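Local coordinates for protein DNA polymerase III subunit beta (Pseudomonas aeruginosa, PDB 4TSZ) that forms a ring-shaped dimer that tethers DNA polymerases and other proteins to DNA and so confers processivity on them, at residues E[29-35]-E[112-118]; E[271-275]-E[302-306]; E[138-142]-E[353-359]; E[256-260]-E[309-313]. All blocks are in the same frame, centred on the assembly; numbering follows the deposited sequence.

Contact 1: E[29-35]-E[112-118]; sequences PVLSNVL and LPANDFP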
loop_
_atom_site.group_PDB
_atom_site.type_symbol
_atom_site.label_atom_id
_atom_site.label_comp_id
_atom_site.label_asym_id
_atom_site.label_seq_id
_atom_site.Cartn_x
_atom_site.Cartn_y
_atom_site.Cartn_z
ATOM N N PRO E 29 2.147 28.904 0.794
ATOM C CA PRO E 29 0.937 28.389 0.119
ATOM C C PRO E 29 1.073 28.151 -1.382
ATOM O O PRO E 29 0.485 27.197 -1.892
ATOM C CB PRO E 29 -0.140 29.438 0.441
ATOM C CG PRO E 29 0.414 30.261 1.551
ATOM C CD PRO E 29 1.901 30.235 1.384
ATOM N N VAL E 30 1.861 29.002 -2.079
ATOM C CA VAL E 30 2.100 28.901 -3.524
ATOM C C VAL E 30 2.787 27.574 -3.927
ATOM O O VAL E 30 2.572 27.095 -5.036
ATOM C CB VAL E 30 2.777 30.174 -4.100
ATOM C CG1 VAL E 30 4.288 30.159 -3.896
ATOM C CG2 VAL E 30 2.415 30.379 -5.575
ATOM N N LEU E 31 3.554 26.965 -2.997
ATOM C CA LEU E 31 4.257 25.689 -3.170
ATOM C C LEU E 31 3.319 24.509 -3.410
ATOM O O LEU E 31 3.742 23.507 -3.982
ATOM C CB LEU E 31 5.155 25.421 -1.951
ATOM C CG LEU E 31 6.667 25.450 -2.207
ATOM C CD1 LEU E 31 7.158 26.870 -2.500
ATOM C CD2 LEU E 31 7.423 24.882 -1.019
ATOM N N SER E 32 2.042 24.630 -2.975
ATOM C CA SER E 32 0.998 23.621 -3.163
ATOM C C SER E 32 0.368 23.756 -4.551
ATOM O O SER E 32 -0.418 22.902 -4.959
ATOM C CB SER E 32 -0.090 23.782 -2.103
ATOM O OG SER E 32 0.395 23.435 -0.818
ATOM N N ASN E 33 0.698 24.855 -5.256
ATOM C CA ASN E 33 0.143 25.189 -6.556
ATOM C C ASN E 33 1.000 24.825 -7.755
ATOM O O ASN E 33 2.230 24.739 -7.660
ATOM C CB ASN E 33 -0.250 26.676 -6.596
ATOM C CG ASN E 33 -1.453 27.036 -5.753
ATOM O OD1 ASN E 33 -1.912 26.264 -4.918
ATOM N ND2 ASN E 33 -2.016 28.216 -5.975
ATOM N N VAL E 34 0.319 24.603 -8.897
ATOM C CA VAL E 34 0.934 24.382 -10.190
ATOM C C VAL E 34 0.912 25.730 -10.921
ATOM O O VAL E 34 -0.126 26.398 -10.946
ATOM C CB VAL E 34 0.300 23.215 -11.025
ATOM C CG1 VAL E 34 -1.206 23.369 -11.196
ATOM C CG2 VAL E 34 0.973 23.077 -12.384
ATOM N N LEU E 35 2.058 26.144 -11.478
ATOM C CA LEU E 35 2.133 27.368 -12.270
ATOM C C LEU E 35 1.681 27.015 -13.700
ATOM O O LEU E 35 2.245 26.113 -14.317
ATOM C CB LEU E 35 3.561 27.953 -12.272
ATOM C CG LEU E 35 3.856 29.086 -13.289
ATOM C CD1 LEU E 35 3.097 30.365 -12.951
ATOM C CD2 LEU E 35 5.352 29.351 -13.408
ATOM N N LEU E 112 -3.464 31.802 -6.815
ATOM C CA LEU E 112 -2.430 32.630 -6.213
ATOM C C LEU E 112 -1.642 33.245 -7.373
ATOM O O LEU E 112 -1.452 32.584 -8.398
ATOM C CB LEU E 112 -1.527 31.882 -5.199
ATOM C CG LEU E 112 -2.172 31.541 -3.843
ATOM C CD1 LEU E 112 -1.293 30.619 -3.030
ATOM C CD2 LEU E 112 -2.493 32.802 -3.038
ATOM N N PRO E 113 -1.273 34.547 -7.282
ATOM C CA PRO E 113 -0.554 35.190 -8.397
ATOM C C PRO E 113 0.696 34.444 -8.856
ATOM O O PRO E 113 1.448 33.905 -8.035
ATOM C CB PRO E 113 -0.214 36.579 -7.838
ATOM C CG PRO E 113 -1.230 36.819 -6.783
ATOM C CD PRO E 113 -1.454 35.488 -6.154
ATOM N N ALA E 114 0.893 34.392 -10.185
ATOM C CA ALA E 114 2.049 33.754 -10.808
ATOM C C ALA E 114 3.365 34.462 -10.450
ATOM O O ALA E 114 4.408 33.808 -10.418
ATOM C CB ALA E 114 1.862 33.698 -12.308
ATOM N N ASN E 115 3.311 35.778 -10.134
ATOM C CA ASN E 115 4.493 36.552 -9.722
ATOM C C ASN E 115 5.061 36.084 -8.368
ATOM O O ASN E 115 6.239 36.322 -8.086
ATOM C CB ASN E 115 4.250 38.071 -9.767
ATOM C CG ASN E 115 3.112 38.581 -8.914
ATOM O OD1 ASN E 115 3.169 38.585 -7.677
ATOM N ND2 ASN E 115 2.082 39.107 -9.563
ATOM N N ASP E 116 4.240 35.361 -7.570
ATOM C CA ASP E 116 4.605 34.798 -6.264
ATOM C C ASP E 116 5.200 33.389 -6.375
ATOM O O ASP E 116 5.704 32.858 -5.382
ATOM C CB ASP E 116 3.397 34.805 -5.307
ATOM C CG ASP E 116 2.893 36.181 -4.944
ATOM O OD1 ASP E 116 3.727 37.096 -4.767
ATOM O OD2 ASP E 116 1.666 36.337 -4.797
ATOM N N PHE E 117 5.153 32.788 -7.580
ATOM C CA PHE E 117 5.709 31.460 -7.819
ATOM C C PHE E 117 7.253 31.534 -7.901
ATOM O O PHE E 117 7.784 32.365 -8.647
ATOM C CB PHE E 117 5.113 30.819 -9.086
ATOM C CG PHE E 117 5.283 29.319 -9.123
ATOM C CD1 PHE E 117 4.389 28.486 -8.462
ATOM C CD2 PHE E 117 6.352 28.739 -9.792
ATOM C CE1 PHE E 117 4.556 27.102 -8.477
ATOM C CE2 PHE E 117 6.516 27.348 -9.805
ATOM C CZ PHE E 117 5.615 26.542 -9.152
ATOM N N PRO E 118 7.984 30.683 -7.141
ATOM C CA PRO E 118 9.460 30.744 -7.176
ATOM C C PRO E 118 10.103 30.167 -8.441
ATOM O O PRO E 118 9.517 29.320 -9.107
ATOM C CB PRO E 118 9.872 29.981 -5.921
ATOM C CG PRO E 118 8.764 29.020 -5.688
ATOM C CD PRO E 118 7.503 29.652 -6.197
#

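Contact 2: E[271-275]-E[302-306]; sequences RTAIL and EEAEE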
loop_
_atom_site.group_PDB
_atom_site.type_symbol
_atom_site.label_atom_id
_atom_site.label_comp_id
_atom_site.label_asym_id
_atom_site.label_seq_id
_atom_site.Cartn_x
_atom_site.Cartn_y
_atom_site.Cartn_z
ATOM N N ARG E 271 16.099 -16.072 4.901
ATOM C CA ARG E 271 15.668 -17.040 5.930
ATOM C C ARG E 271 16.347 -16.760 7.260
ATOM O O ARG E 271 15.659 -16.659 8.277
ATOM C CB ARG E 271 15.930 -18.486 5.503
ATOM C CG ARG E 271 14.955 -18.996 4.452
ATOM C CD ARG E 271 15.092 -20.476 4.194
ATOM N NE ARG E 271 16.234 -20.792 3.337
ATOM C CZ ARG E 271 16.170 -20.901 2.017
ATOM N NH1 ARG E 271 15.024 -20.699 1.382
ATOM N NH2 ARG E 271 17.250 -21.215 1.320
ATOM N N THR E 272 17.694 -16.625 7.254
ATOM C CA THR E 272 18.471 -16.356 8.469
ATOM C C THR E 272 18.147 -14.990 9.098
ATOM O O THR E 272 18.111 -14.891 10.320
ATOM C CB THR E 272 19.980 -16.601 8.264
ATOM O OG1 THR E 272 20.472 -15.727 7.253
ATOM C CG2 THR E 272 20.302 -18.052 7.920
ATOM N N ALA E 273 17.870 -13.961 8.255
ATOM C CA ALA E 273 17.527 -12.593 8.670
ATOM C C ALA E 273 16.354 -12.538 9.652
ATOM O O ALA E 273 16.370 -11.703 10.560
ATOM C CB ALA E 273 17.230 -11.725 7.454
ATOM N N ILE E 274 15.365 -13.458 9.495
ATOM C CA ILE E 274 14.182 -13.593 10.373
ATOM C C ILE E 274 14.603 -13.695 11.852
ATOM O O ILE E 274 13.990 -13.059 12.711
ATOM C CB ILE E 274 13.262 -14.773 9.919
ATOM C CG1 ILE E 274 12.725 -14.524 8.482
ATOM C CG2 ILE E 274 12.093 -15.019 10.905
ATOM C CD1 ILE E 274 12.309 -15.773 7.703
ATOM N N LEU E 275 15.671 -14.459 12.129
ATOM C CA LEU E 275 16.170 -14.634 13.492
ATOM C C LEU E 275 17.385 -13.779 13.881
ATOM O O LEU E 275 18.003 -14.020 14.917
ATOM C CB LEU E 275 16.301 -16.116 13.866
ATOM C CG LEU E 275 15.007 -16.937 13.715
ATOM C CD1 LEU E 275 15.213 -18.371 14.150
ATOM C CD2 LEU E 275 13.829 -16.288 14.473
ATOM N N GLU E 302 17.016 -17.058 19.982
ATOM C CA GLU E 302 16.489 -17.775 18.820
ATOM C C GLU E 302 17.608 -17.813 17.786
ATOM O O GLU E 302 18.371 -16.856 17.696
ATOM C CB GLU E 302 15.255 -17.072 18.259
ATOM C CG GLU E 302 14.080 -17.115 19.219
ATOM C CD GLU E 302 12.849 -16.366 18.759
ATOM O OE1 GLU E 302 13.006 -15.286 18.147
ATOM O OE2 GLU E 302 11.725 -16.840 19.042
ATOM N N GLU E 303 17.750 -18.923 17.053
ATOM C CA GLU E 303 18.860 -19.082 16.117
ATOM C C GLU E 303 18.478 -19.696 14.780
ATOM O O GLU E 303 17.702 -20.644 14.732
ATOM C CB GLU E 303 19.985 -19.893 16.783
ATOM C CG GLU E 303 21.322 -19.823 16.067
ATOM C CD GLU E 303 22.452 -20.457 16.846
ATOM O OE1 GLU E 303 22.598 -21.698 16.778
ATOM O OE2 GLU E 303 23.173 -19.716 17.551
ATOM N N ALA E 304 19.043 -19.145 13.694
ATOM C CA ALA E 304 18.865 -19.628 12.326
ATOM C C ALA E 304 20.228 -19.998 11.746
ATOM O O ALA E 304 21.215 -19.280 11.954
ATOM C CB ALA E 304 18.197 -18.574 11.470
ATOM N N GLU E 305 20.286 -21.149 11.062
ATOM C CA GLU E 305 21.508 -21.667 10.448
ATOM C C GLU E 305 21.233 -22.200 9.063
ATOM O O GLU E 305 20.201 -22.833 8.830
ATOM C CB GLU E 305 22.158 -22.764 11.307
ATOM C CG GLU E 305 22.846 -22.247 12.560
ATOM C CD GLU E 305 23.626 -23.271 13.361
ATOM O OE1 GLU E 305 24.653 -22.888 13.965
ATOM O OE2 GLU E 305 23.205 -24.449 13.402
ATOM N N GLU E 306 22.166 -21.950 8.142
ATOM C CA GLU E 306 22.082 -22.435 6.773
ATOM C C GLU E 306 23.458 -22.624 6.155
ATOM O O GLU E 306 24.405 -21.921 6.505
ATOM C CB GLU E 306 21.193 -21.534 5.900
ATOM C CG GLU E 306 20.486 -22.356 4.834
ATOM C CD GLU E 306 19.415 -21.666 4.020
ATOM O OE1 GLU E 306 19.379 -21.896 2.789
ATOM O OE2 GLU E 306 18.591 -20.930 4.609
#

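Contact 3: E[138-142]-E[353-359]; sequences RLIDR and EADNDDS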
loop_
_atom_site.group_PDB
_atom_site.type_symbol
_atom_site.label_atom_id
_atom_site.label_comp_id
_atom_site.label_asym_id
_atom_site.label_seq_id
_atom_site.Cartn_x
_atom_site.Cartn_y
_atom_site.Cartn_z
ATOM N N ARG E 138 19.603 3.142 -15.055
ATOM C CA ARG E 138 20.434 2.017 -14.604
ATOM C C ARG E 138 21.459 2.504 -13.568
ATOM O O ARG E 138 21.570 1.900 -12.512
ATOM C CB ARG E 138 21.157 1.360 -15.796
ATOM C CG ARG E 138 22.022 0.137 -15.437
ATOM C CD ARG E 138 22.918 -0.309 -16.596
ATOM N NE ARG E 138 23.410 -1.692 -16.441
ATOM C CZ ARG E 138 24.645 -2.038 -16.058
ATOM N NH1 ARG E 138 25.551 -1.109 -15.784
ATOM N NH2 ARG E 138 24.981 -3.318 -15.953
ATOM N N LEU E 139 22.178 3.613 -13.853
ATOM C CA LEU E 139 23.172 4.191 -12.937
ATOM C C LEU E 139 22.565 4.537 -11.581
ATOM O O LEU E 139 23.167 4.228 -10.546
ATOM C CB LEU E 139 23.853 5.429 -13.541
ATOM C CG LEU E 139 24.778 5.209 -14.739
ATOM C CD1 LEU E 139 25.284 6.520 -15.252
ATOM C CD2 LEU E 139 25.979 4.337 -14.383
ATOM N N ILE E 140 21.346 5.130 -11.590
ATOM C CA ILE E 140 20.633 5.525 -10.372
ATOM C C ILE E 140 20.105 4.284 -9.637
ATOM O O ILE E 140 20.396 4.128 -8.455
ATOM C CB ILE E 140 19.512 6.580 -10.639
ATOM C CG1 ILE E 140 20.067 7.847 -11.331
ATOM C CG2 ILE E 140 18.763 6.930 -9.330
ATOM C CD1 ILE E 140 18.990 8.788 -11.995
ATOM N N ASP E 141 19.333 3.420 -10.333
ATOM C CA ASP E 141 18.721 2.224 -9.752
ATOM C C ASP E 141 19.727 1.182 -9.245
ATOM O O ASP E 141 19.421 0.486 -8.285
ATOM C CB ASP E 141 17.698 1.588 -10.708
ATOM C CG ASP E 141 16.428 2.400 -10.942
ATOM O OD1 ASP E 141 16.147 3.325 -10.138
ATOM O OD2 ASP E 141 15.704 2.099 -11.916
ATOM N N ARG E 142 20.927 1.101 -9.848
ATOM C CA ARG E 142 21.942 0.151 -9.383
ATOM C C ARG E 142 22.645 0.630 -8.112
ATOM O O ARG E 142 23.346 -0.157 -7.483
ATOM C CB ARG E 142 22.997 -0.172 -10.480
ATOM C CG ARG E 142 22.500 -0.985 -11.678
ATOM C CD ARG E 142 22.198 -2.426 -11.350
ATOM N NE ARG E 142 21.573 -3.121 -12.476
ATOM C CZ ARG E 142 22.224 -3.887 -13.345
ATOM N NH1 ARG E 142 23.535 -4.065 -13.234
ATOM N NH2 ARG E 142 21.570 -4.483 -14.332
ATOM N N GLU E 353 28.839 -8.237 -10.368
ATOM C CA GLU E 353 28.065 -9.149 -11.201
ATOM C C GLU E 353 29.080 -10.186 -11.711
ATOM O O GLU E 353 30.290 -9.943 -11.641
ATOM C CB GLU E 353 27.421 -8.413 -12.382
ATOM C CG GLU E 353 26.284 -7.495 -11.977
ATOM C CD GLU E 353 25.378 -7.013 -13.095
ATOM O OE1 GLU E 353 25.871 -6.780 -14.223
ATOM O OE2 GLU E 353 24.168 -6.837 -12.829
ATOM N N ALA E 354 28.600 -11.344 -12.190
ATOM C CA ALA E 354 29.455 -12.434 -12.649
ATOM C C ALA E 354 30.381 -12.112 -13.807
ATOM O O ALA E 354 31.535 -12.549 -13.789
ATOM C CB ALA E 354 28.611 -13.654 -12.995
ATOM N N ASP E 355 29.880 -11.383 -14.825
ATOM C CA ASP E 355 30.600 -11.157 -16.086
ATOM C C ASP E 355 31.219 -9.781 -16.348
ATOM O O ASP E 355 31.797 -9.583 -17.419
ATOM C CB ASP E 355 29.711 -11.593 -17.275
ATOM C CG ASP E 355 28.405 -10.809 -17.440
ATOM O OD1 ASP E 355 28.081 -9.973 -16.549
ATOM O OD2 ASP E 355 27.702 -11.039 -18.448
ATOM N N ASN E 356 31.095 -8.833 -15.406
ATOM C CA ASN E 356 31.639 -7.480 -15.601
ATOM C C ASN E 356 31.942 -6.769 -14.274
ATOM O O ASN E 356 31.417 -7.159 -13.225
ATOM C CB ASN E 356 30.676 -6.636 -16.462
ATOM C CG ASN E 356 29.403 -6.252 -15.750
ATOM O OD1 ASN E 356 29.307 -5.174 -15.171
ATOM N ND2 ASN E 356 28.418 -7.140 -15.724
ATOM N N ASP E 357 32.771 -5.715 -14.342
ATOM C CA ASP E 357 33.159 -4.885 -13.198
ATOM C C ASP E 357 32.478 -3.499 -13.218
ATOM O O ASP E 357 32.824 -2.658 -12.384
ATOM C CB ASP E 357 34.702 -4.746 -13.127
ATOM C CG ASP E 357 35.478 -6.038 -12.895
ATOM O OD1 ASP E 357 34.867 -7.027 -12.417
ATOM O OD2 ASP E 357 36.703 -6.051 -13.156
ATOM N N ASP E 358 31.501 -3.264 -14.143
ATOM C CA ASP E 358 30.760 -1.984 -14.285
ATOM C C ASP E 358 30.089 -1.548 -12.993
ATOM O O ASP E 358 30.104 -0.360 -12.675
ATOM C CB ASP E 358 29.725 -2.028 -15.429
ATOM C CG ASP E 358 30.276 -2.361 -16.811
ATOM O OD1 ASP E 358 31.513 -2.226 -17.018
ATOM O OD2 ASP E 358 29.471 -2.732 -17.692
ATOM N N SER E 359 29.522 -2.513 -12.244
ATOM C CA SER E 359 28.916 -2.280 -10.940
ATOM C C SER E 359 29.859 -2.825 -9.871
ATOM O O SER E 359 30.444 -3.888 -10.052
ATOM C CB SER E 359 27.552 -2.956 -10.837
ATOM O OG SER E 359 26.624 -2.360 -11.730
HETATM O O HOH W 1 24.458 -4.464 -10.391
#

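Contact 4: E[256-260]-E[309-313]; sequences KLVVG and QVEYN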
loop_
_atom_site.group_PDB
_atom_site.type_symbol
_atom_site.label_atom_id
_atom_site.label_comp_id
_atom_site.label_asym_id
_atom_site.label_seq_id
_atom_site.Cartn_x
_atom_site.Cartn_y
_atom_site.Cartn_z
ATOM N N LYS E 256 40.325 -13.586 -1.382
ATOM C CA LYS E 256 39.334 -14.652 -1.333
ATOM C C LYS E 256 38.204 -14.410 -2.333
ATOM O O LYS E 256 37.344 -13.552 -2.106
ATOM C CB LYS E 256 38.823 -14.835 0.109
ATOM C CG LYS E 256 39.937 -15.188 1.096
ATOM C CD LYS E 256 39.454 -15.246 2.542
ATOM C CE LYS E 256 40.528 -15.726 3.494
ATOM N NZ LYS E 256 41.644 -14.749 3.634
ATOM N N LEU E 257 38.241 -15.130 -3.468
ATOM C CA LEU E 257 37.211 -15.006 -4.498
ATOM C C LEU E 257 36.141 -16.078 -4.340
ATOM O O LEU E 257 36.419 -17.274 -4.407
ATOM C CB LEU E 257 37.784 -14.954 -5.934
ATOM C CG LEU E 257 36.770 -15.004 -7.121
ATOM C CD1 LEU E 257 35.775 -13.816 -7.116
ATOM C CD2 LEU E 257 37.494 -15.058 -8.446
ATOM N N VAL E 258 34.913 -15.620 -4.105
ATOM C CA VAL E 258 33.751 -16.473 -3.909
ATOM C C VAL E 258 32.790 -16.228 -5.062
ATOM O O VAL E 258 32.463 -15.083 -5.370
ATOM C CB VAL E 258 33.081 -16.227 -2.525
ATOM C CG1 VAL E 258 31.932 -17.201 -2.271
ATOM C CG2 VAL E 258 34.100 -16.313 -1.394
ATOM N N VAL E 259 32.374 -17.305 -5.717
ATOM C CA VAL E 259 31.380 -17.266 -6.781
ATOM C C VAL E 259 30.208 -18.098 -6.263
ATOM O O VAL E 259 30.375 -19.279 -5.939
ATOM C CB VAL E 259 31.880 -17.741 -8.170
ATOM C CG1 VAL E 259 30.763 -17.645 -9.209
ATOM C CG2 VAL E 259 33.105 -16.945 -8.624
ATOM N N GLY E 260 29.061 -17.452 -6.132
ATOM C CA GLY E 260 27.854 -18.099 -5.646
ATOM C C GLY E 260 26.650 -17.774 -6.495
ATOM O O GLY E 260 26.694 -16.876 -7.343
ATOM N N GLN E 309 26.315 -23.895 -0.855
ATOM C CA GLN E 309 27.439 -24.330 -1.681
ATOM C C GLN E 309 27.885 -23.148 -2.532
ATOM O O GLN E 309 27.054 -22.467 -3.129
ATOM C CB GLN E 309 27.064 -25.535 -2.556
ATOM C CG GLN E 309 27.169 -26.867 -1.834
ATOM C CD GLN E 309 26.876 -28.012 -2.763
ATOM O OE1 GLN E 309 25.743 -28.494 -2.855
ATOM N NE2 GLN E 309 27.890 -28.465 -3.488
ATOM N N VAL E 310 29.189 -22.857 -2.522
ATOM C CA VAL E 310 29.784 -21.747 -3.276
ATOM C C VAL E 310 31.041 -22.237 -4.009
ATOM O O VAL E 310 31.591 -23.266 -3.631
ATOM C CB VAL E 310 30.108 -20.514 -2.372
ATOM C CG1 VAL E 310 28.839 -19.842 -1.836
ATOM C CG2 VAL E 310 31.070 -20.867 -1.233
ATOM N N GLU E 311 31.503 -21.498 -5.035
ATOM C CA GLU E 311 32.750 -21.804 -5.733
ATOM C C GLU E 311 33.815 -21.037 -4.963
ATOM O O GLU E 311 33.901 -19.803 -5.072
ATOM C CB GLU E 311 32.718 -21.345 -7.201
ATOM C CG GLU E 311 31.974 -22.275 -8.147
ATOM C CD GLU E 311 31.801 -21.748 -9.562
ATOM O OE1 GLU E 311 32.724 -21.071 -10.073
ATOM O OE2 GLU E 311 30.740 -22.025 -10.165
ATOM N N TYR E 312 34.538 -21.754 -4.087
ATOM C CA TYR E 312 35.605 -21.187 -3.264
ATOM C C TYR E 312 36.660 -22.222 -2.894
ATOM O O TYR E 312 36.334 -23.312 -2.419
ATOM C CB TYR E 312 35.071 -20.470 -2.002
ATOM C CG TYR E 312 36.179 -19.902 -1.140
ATOM C CD1 TYR E 312 36.933 -18.812 -1.570
ATOM C CD2 TYR E 312 36.534 -20.509 0.064
ATOM C CE1 TYR E 312 38.000 -18.329 -0.816
ATOM C CE2 TYR E 312 37.592 -20.024 0.835
ATOM C CZ TYR E 312 38.320 -18.931 0.390
ATOM O OH TYR E 312 39.363 -18.449 1.138
ATOM N N ASN E 313 37.928 -21.853 -3.105
ATOM C CA ASN E 313 39.106 -22.641 -2.764
ATOM C C ASN E 313 40.097 -21.680 -2.105
ATOM O O ASN E 313 40.537 -20.706 -2.731
ATOM C CB ASN E 313 39.707 -23.334 -3.999
HETATM O O HOH W 2 40.423 -17.688 -3.433
#

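Contact 1: E[29-35]-E[112-118]
L35 and F117 meet obliquely: L35 CB sits over the centre of the F117 ring, 3.7 Å from the centroid and 5° off its normal, a CH-pi contact. The ring reaches this place because F117 CG is swung opposite its own backbone N (chi1 -161°). The other face is taken by P118 CD of the same loop, set toward the rim, so the ring is held between two aliphatic groups. At its edge, near the ring plane, N33 O approaches F117 CE1 at 3.4 Å. L35 CD1 turns instead to A114 CB, 3.6 Å away. The contact belongs to the N-terminal domain of this ring-forming subunit, where the start of strand 33-39 packs on the chain leaving strand 105-110, a strand of a different sheet. V30 splits its branches here: CG2 touches F117 CD1 at 4.0 Å, while CG1 reaches P118 CD and lies 3.4 Å from D116 O. L112 CD1 rests 3.7 Å from V30 N and also touches P29 CB. N33 crosses L112 at about a right angle, its ND2 lying against L112 CB and hydrogen-bonded to T70 OG1 on the adjoining strand 67-72.

Contact 2: E[271-275]-E[302-306]
R271 bends at chi3 (-78°) while E306 runs out straight beyond CG, and the two side chains cross at about a right angle with guanidinium and carboxylate nearly coplanar. The result is a side-on, two-nitrogen salt bridge within the C-terminal domain, where the end of helix 262-273 covers strand 303-309 of an antiparallel sheet. R271 NE donates to E306 OE2 at 2.7 Å and R271 NH2 to E306 OE1, also at 2.7 Å. Both bonds are nearly straight and lie close to the guanidinium plane. OE1 is met on its syn lone pair, whereas NE reaches OE2 on the syn side but 23° out of the carboxylate plane. Paired bonds of this kind fix the rotation of both groups, and R271 NH1 is turned to S82 O of the second subunit. The strand is also the edge on which the ring dimer closes: residues 303-306 pair antiparallel with a strand of the second subunit, and the carboxylate of E302 bonds N298 ND2 and makes a salt bridge to K75 of that second subunit. Between the charged ends the packing is mostly apolar. A304 CB fits under the helix 3.7 Å from T272 CA, and T272 CG2 leans on E306 CB at 4.1 Å. L275 CB lies 3.9 Å from A304 CB, while its CD2 passes E302 and its CD1 comes within 3.4 Å of E303 O.

Contact 3: E[138-142]-E[353-359]
R142 and E353 form the close part of this contact, a salt bridge in which R142 NH1 stands 2.9 Å from E353 OE2. The side chains cross at about a right angle with their flat groups turned 51° apart, so this is no coplanar, two-pronged grip. R142 gets there by a bend at chi2 (-71°). The carboxylate is held by two further bonds: N356 ND2 donates an almost straight bond of 3.0 Å to the anti lone pair of E353 OE1, and G334 N binds OE2. R138, extended from CG to NE, completes the network more loosely, its NH2 a long 4.0 Å from E353 OE1. The two arginines crowd together, R138 NE lying over one face of the R142 guanidinium near its rim and R138 NH2 3.2 Å from R142 NH1; E353 probably offsets this gathering of positive charge. R138 NH1 is buried by the contact without a polar partner in the model, near D358 CB. On the hydrated side a water accepts a weak bond from R142 NH1 at 3.0 Å and makes another weak bond with S359 OG. The contact joins the central and C-terminal domains: helix 133-141 brings the arginines to the hairpin loop between strands 349-353 and 359-363, beside strand 177-184, where R138 rests on C181 and L183, while Y361 OH binds R142 O.

Contact 4: E[256-260]-E[309-313]
V259 and E311 form a single antiparallel bridge, a hydrogen-bonded pair that adds a short piece of chain to the outer edge of strand 256-261. That strand borders the eight-stranded sheet shared by the central and C-terminal domains, and 309-313 begins at the end of strand 303-309 and leads away from it, so the bridge links that shared sheet to the other sheet of the C-terminal domain. The backbone bonds are V259 N to E311 O, 3.0 Å, and E311 N to V259 O, a short 2.6 Å. V258 CA adds a CA-H...O contact to the same E311 O at 3.5 Å. The side chains of V259 and E311 lie side by side, pointing the same way, their CB atoms in contact. Further along, one water accepts a weak bond from L257 N and donates to N313 O.

Apolar contacts lie on the V258 face. Its CG1 touches V310 CB at 3.8 Å and its CG2 reaches Y312 CD1 at 3.8 Å, and L287 of strand 282-288 touches all three side chains.

The aromatic contacts fall to Y312, whose ring extends toward K256 because CG is placed opposite the backbone N (chi1 179°). The lysine methylenes run past the phenol, K256 CG 3.3 Å from Y312 OH, while the polar ends bond elsewhere, K256 NZ to S343 O and Y312 OH to G315 O. L257 O lies in the ring plane at the edge, 3.3 Å from Y312 CD1.

Contact 1 stands alone in the N-terminal domain, its centre about 53 Å from that of contact 2 and across the centre of the chain. Contacts 2 and 4 share the C-terminal domain with centres about 22 Å apart: strand 256-261 runs straight into helix 262-273, and strand 303-309 supplies one side of contact 2 before leading into the loop of contact 4. Contact 3 lies about 20 Å from contact 4 between centres, with nearest atoms about 6 Å apart but not touching. It alone joins two domains, the central and C-terminal ones, between which partner peptides bind in this family. Contact 2 also borders the second subunit at the ring closure.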